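Local coordinates for P22 protein (Trypanosoma brucei, PDB 3JV1), which probably acts as an accessory factor specific for the editing of cytochrome oxidase subunit II RNA, and belongs to the Mam33 family, at residues A[42-46]-A[58-63]. Residues are numbered along the deposited sequence; the frame is centred on the assembly and turned at random.
Sequences VTHFT and LQLTGE
His44 carries its CG beside the backbone N and anti to the carbonyl carbon (chi1 -65°), which lays the imidazole along the backbone of Leu60 to Gly62, whereas Phe45 holds its CG between backbone N and carbonyl carbon (chi1 61°), swinging the ring back over Leu60. One face of the His44 ring rests on the peptide joining Thr61 to Gly62, and NE2 comes within 3.4 Å of Gly62 CA. At the ring edge waits the carboxylate of Glu63, tilted against the ring plane, whose chain bends at chi2; His44 NE2 donates to Glu63 OE2 at 3.0 Å, but the N-H...O angle of 132° leaves this hydrogen bond weak, and the glutamate is poorly ordered. Thr61 and Gly62 together oppose Thr73 of the next strand, forming a classic beta bulge beneath the imidazole.

Now the phenylalanine. Leu60 CD2 sits over one face of its ring, 3.9 Å from the Phe45 centroid, in a CH-pi contact, while Phe161 of helix 152-181 meets the ring edge-to-face. The Phe45 backbone does its own work: the N-H of Leu60 gives a nearly linear hydrogen bond to Phe45 O, N to O 3.2 Å. Beyond it Thr46 and Gln59 form an antiparallel non-hydrogen-bonded pair, where Thr46 CA makes a CA-H...O contact of 3.0 Å with Leu58 O; Thr46 OG1 is hydrogen-bonded to Asp37 OD2.

The inverse gamma turn centred on His44 comes just before strand 46-51, which pairs antiparallel with strand 54-63 from the Thr46-Gln59 bridge onward, and His44 also offers its backbone to the second subunit. A near-linear amide bond and an apolar CH-pi contact thus join the segments at Phe45 and Leu60, while the weak, perhaps pH-sensitive His44-Glu63 hydrogen bond probably adds little fixed geometry.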
ATOM      1  N   VAL A  42      -5.655 -15.284 -12.480  1.00 40.33           N
ATOM      2  CA  VAL A  42      -5.056 -14.995 -11.185  1.00 40.26           C
ATOM      3  C   VAL A  42      -3.544 -15.106 -11.352  1.00 40.45           C
ATOM      4  O   VAL A  42      -3.017 -16.192 -11.576  1.00 40.00           O
ATOM      5  CB  VAL A  42      -5.527 -15.997 -10.113  1.00 41.21           C
ATOM      6  CG1 VAL A  42      -4.876 -15.680  -8.787  1.00 41.27           C
ATOM      7  CG2 VAL A  42      -7.041 -15.934  -9.972  1.00 43.25           C
ATOM      8  N   THR A  43      -2.850 -13.978 -11.249  1.00 39.03           N
ATOM      9  CA  THR A  43      -1.405 -13.958 -11.425  1.00 40.87           C
ATOM     10  C   THR A  43      -0.611 -14.370 -10.175  1.00 38.75           C
ATOM     11  O   THR A  43       0.409 -15.053 -10.281  1.00 38.24           O
ATOM     12  CB  THR A  43      -0.950 -12.558 -11.942  1.00 42.58           C
ATOM     13  OG1 THR A  43       0.481 -12.511 -12.055  1.00 45.44           O
ATOM     14  CG2 THR A  43      -1.414 -11.477 -11.005  1.00 46.27           C
ATOM     15  N   HIS A  44      -1.082 -13.987  -8.994  1.00 37.12           N
ATOM     16  CA  HIS A  44      -0.385 -14.348  -7.759  1.00 37.61           C
ATOM     17  C   HIS A  44      -0.844 -15.685  -7.176  1.00 35.72           C
ATOM     18  O   HIS A  44      -1.646 -15.727  -6.253  1.00 39.10           O
ATOM     19  CB  HIS A  44      -0.558 -13.234  -6.725  1.00 38.52           C
ATOM     20  CG  HIS A  44       0.098 -11.948  -7.122  1.00 38.88           C
ATOM     21  ND1 HIS A  44      -0.079 -10.776  -6.425  1.00 38.61           N
ATOM     22  CD2 HIS A  44       0.932 -11.655  -8.148  1.00 39.39           C
ATOM     23  CE1 HIS A  44       0.614  -9.812  -7.004  1.00 37.44           C
ATOM     24  NE2 HIS A  44       1.238 -10.320  -8.052  1.00 39.12           N
ATOM     25  N   PHE A  45      -0.317 -16.775  -7.713  1.00 33.58           N
ATOM     26  CA  PHE A  45      -0.682 -18.108  -7.256  1.00 33.05           C
ATOM     27  C   PHE A  45       0.105 -18.547  -6.020  1.00 32.12           C
ATOM     28  O   PHE A  45       1.066 -17.893  -5.598  1.00 28.25           O
ATOM     29  CB  PHE A  45      -0.468 -19.117  -8.392  1.00 32.16           C
ATOM     30  CG  PHE A  45       0.960 -19.218  -8.865  1.00 34.30           C
ATOM     31  CD1 PHE A  45       1.855 -20.079  -8.240  1.00 35.03           C
ATOM     32  CD2 PHE A  45       1.409 -18.448  -9.938  1.00 35.72           C
ATOM     33  CE1 PHE A  45       3.176 -20.176  -8.675  1.00 37.35           C
ATOM     34  CE2 PHE A  45       2.729 -18.531 -10.385  1.00 35.84           C
ATOM     35  CZ  PHE A  45       3.618 -19.398  -9.753  1.00 38.33           C
ATOM     36  N   THR A  46      -0.312 -19.663  -5.435  1.00 32.53           N
ATOM     37  CA  THR A  46       0.363 -20.181  -4.259  1.00 34.44           C
ATOM     38  C   THR A  46       0.738 -21.642  -4.480  1.00 33.91           C
ATOM     39  O   THR A  46       0.043 -22.371  -5.185  1.00 34.25           O
ATOM     40  CB  THR A  46      -0.533 -20.090  -3.015  1.00 35.76           C
ATOM     41  OG1 THR A  46      -1.616 -21.013  -3.149  1.00 44.70           O
ATOM     42  CG2 THR A  46      -1.097 -18.696  -2.861  1.00 33.66           C
ATOM     43  N   LEU A  58       4.319 -21.282  -0.595  1.00 33.91           N
ATOM     44  CA  LEU A  58       4.903 -20.290  -1.486  1.00 36.30           C
ATOM     45  C   LEU A  58       3.777 -19.412  -2.008  1.00 34.94           C
ATOM     46  O   LEU A  58       2.879 -19.906  -2.682  1.00 34.31           O
ATOM     47  CB  LEU A  58       5.583 -20.976  -2.673  1.00 38.74           C
ATOM     48  CG  LEU A  58       7.048 -21.404  -2.632  1.00 43.49           C
ATOM     49  CD1 LEU A  58       7.920 -20.263  -3.125  1.00 45.14           C
ATOM     50  CD2 LEU A  58       7.436 -21.853  -1.229  1.00 44.88           C
ATOM     51  N   GLN A  59       3.829 -18.121  -1.706  1.00 33.57           N
ATOM     52  CA  GLN A  59       2.796 -17.187  -2.160  1.00 33.56           C
ATOM     53  C   GLN A  59       3.442 -16.043  -2.928  1.00 32.25           C
ATOM     54  O   GLN A  59       4.206 -15.272  -2.342  1.00 30.62           O
ATOM     55  CB  GLN A  59       2.041 -16.575  -0.970  1.00 34.36           C
ATOM     56  CG  GLN A  59       1.652 -17.536   0.128  1.00 39.82           C
ATOM     57  CD  GLN A  59       1.007 -16.830   1.312  1.00 42.38           C
ATOM     58  OE1 GLN A  59       1.544 -15.850   1.831  1.00 44.87           O
ATOM     59  NE2 GLN A  59      -0.143 -17.331   1.748  1.00 43.81           N
ATOM     60  N   LEU A  60       3.152 -15.928  -4.223  1.00 32.92           N
ATOM     61  CA  LEU A  60       3.706 -14.827  -5.017  1.00 34.04           C
ATOM     62  C   LEU A  60       3.085 -13.555  -4.473  1.00 35.49           C
ATOM     63  O   LEU A  60       1.891 -13.528  -4.186  1.00 35.30           O
ATOM     64  CB  LEU A  60       3.335 -14.971  -6.493  1.00 35.86           C
ATOM     65  CG  LEU A  60       4.160 -15.904  -7.381  1.00 34.85           C
ATOM     66  CD1 LEU A  60       5.493 -15.254  -7.684  1.00 40.03           C
ATOM     67  CD2 LEU A  60       4.344 -17.249  -6.710  1.00 36.78           C
ATOM     68  N   THR A  61       3.887 -12.506  -4.320  1.00 35.88           N
ATOM     69  CA  THR A  61       3.374 -11.256  -3.786  1.00 38.59           C
ATOM     70  C   THR A  61       3.480 -10.078  -4.753  1.00 41.88           C
ATOM     71  O   THR A  61       2.997  -8.985  -4.455  1.00 40.68           O
ATOM     72  CB  THR A  61       4.079 -10.877  -2.457  1.00 37.25           C
ATOM     73  OG1 THR A  61       5.490 -10.802  -2.667  1.00 36.94           O
ATOM     74  CG2 THR A  61       3.790 -11.905  -1.384  1.00 37.23           C
ATOM     75  N   GLY A  62       4.109 -10.290  -5.905  1.00 45.92           N
ATOM     76  CA  GLY A  62       4.218  -9.210  -6.865  1.00 50.87           C
ATOM     77  C   GLY A  62       5.408  -9.254  -7.798  1.00 55.56           C
ATOM     78  O   GLY A  62       6.175 -10.217  -7.816  1.00 54.91           O
ATOM     79  N   GLU A  63       5.530  -8.193  -8.591  1.00 60.07           N
ATOM     80  CA  GLU A  63       6.608  -8.004  -9.559  1.00 65.70           C
ATOM     81  C   GLU A  63       7.046  -6.579  -9.256  1.00 68.93           C
ATOM     82  O   GLU A  63       6.200  -5.725  -9.009  1.00 69.82           O
ATOM     83  CB  GLU A  63       6.066  -8.092 -10.986  1.00 66.33           C
ATOM     84  CG  GLU A  63       5.249  -9.345 -11.281  1.00 68.43           C
ATOM     85  CD  GLU A  63       3.942  -9.401 -10.501  1.00 69.69           C
ATOM     86  OE1 GLU A  63       3.143  -8.446 -10.603  1.00 70.78           O
ATOM     87  OE2 GLU A  63       3.709 -10.401  -9.788  1.00 69.92           O
TER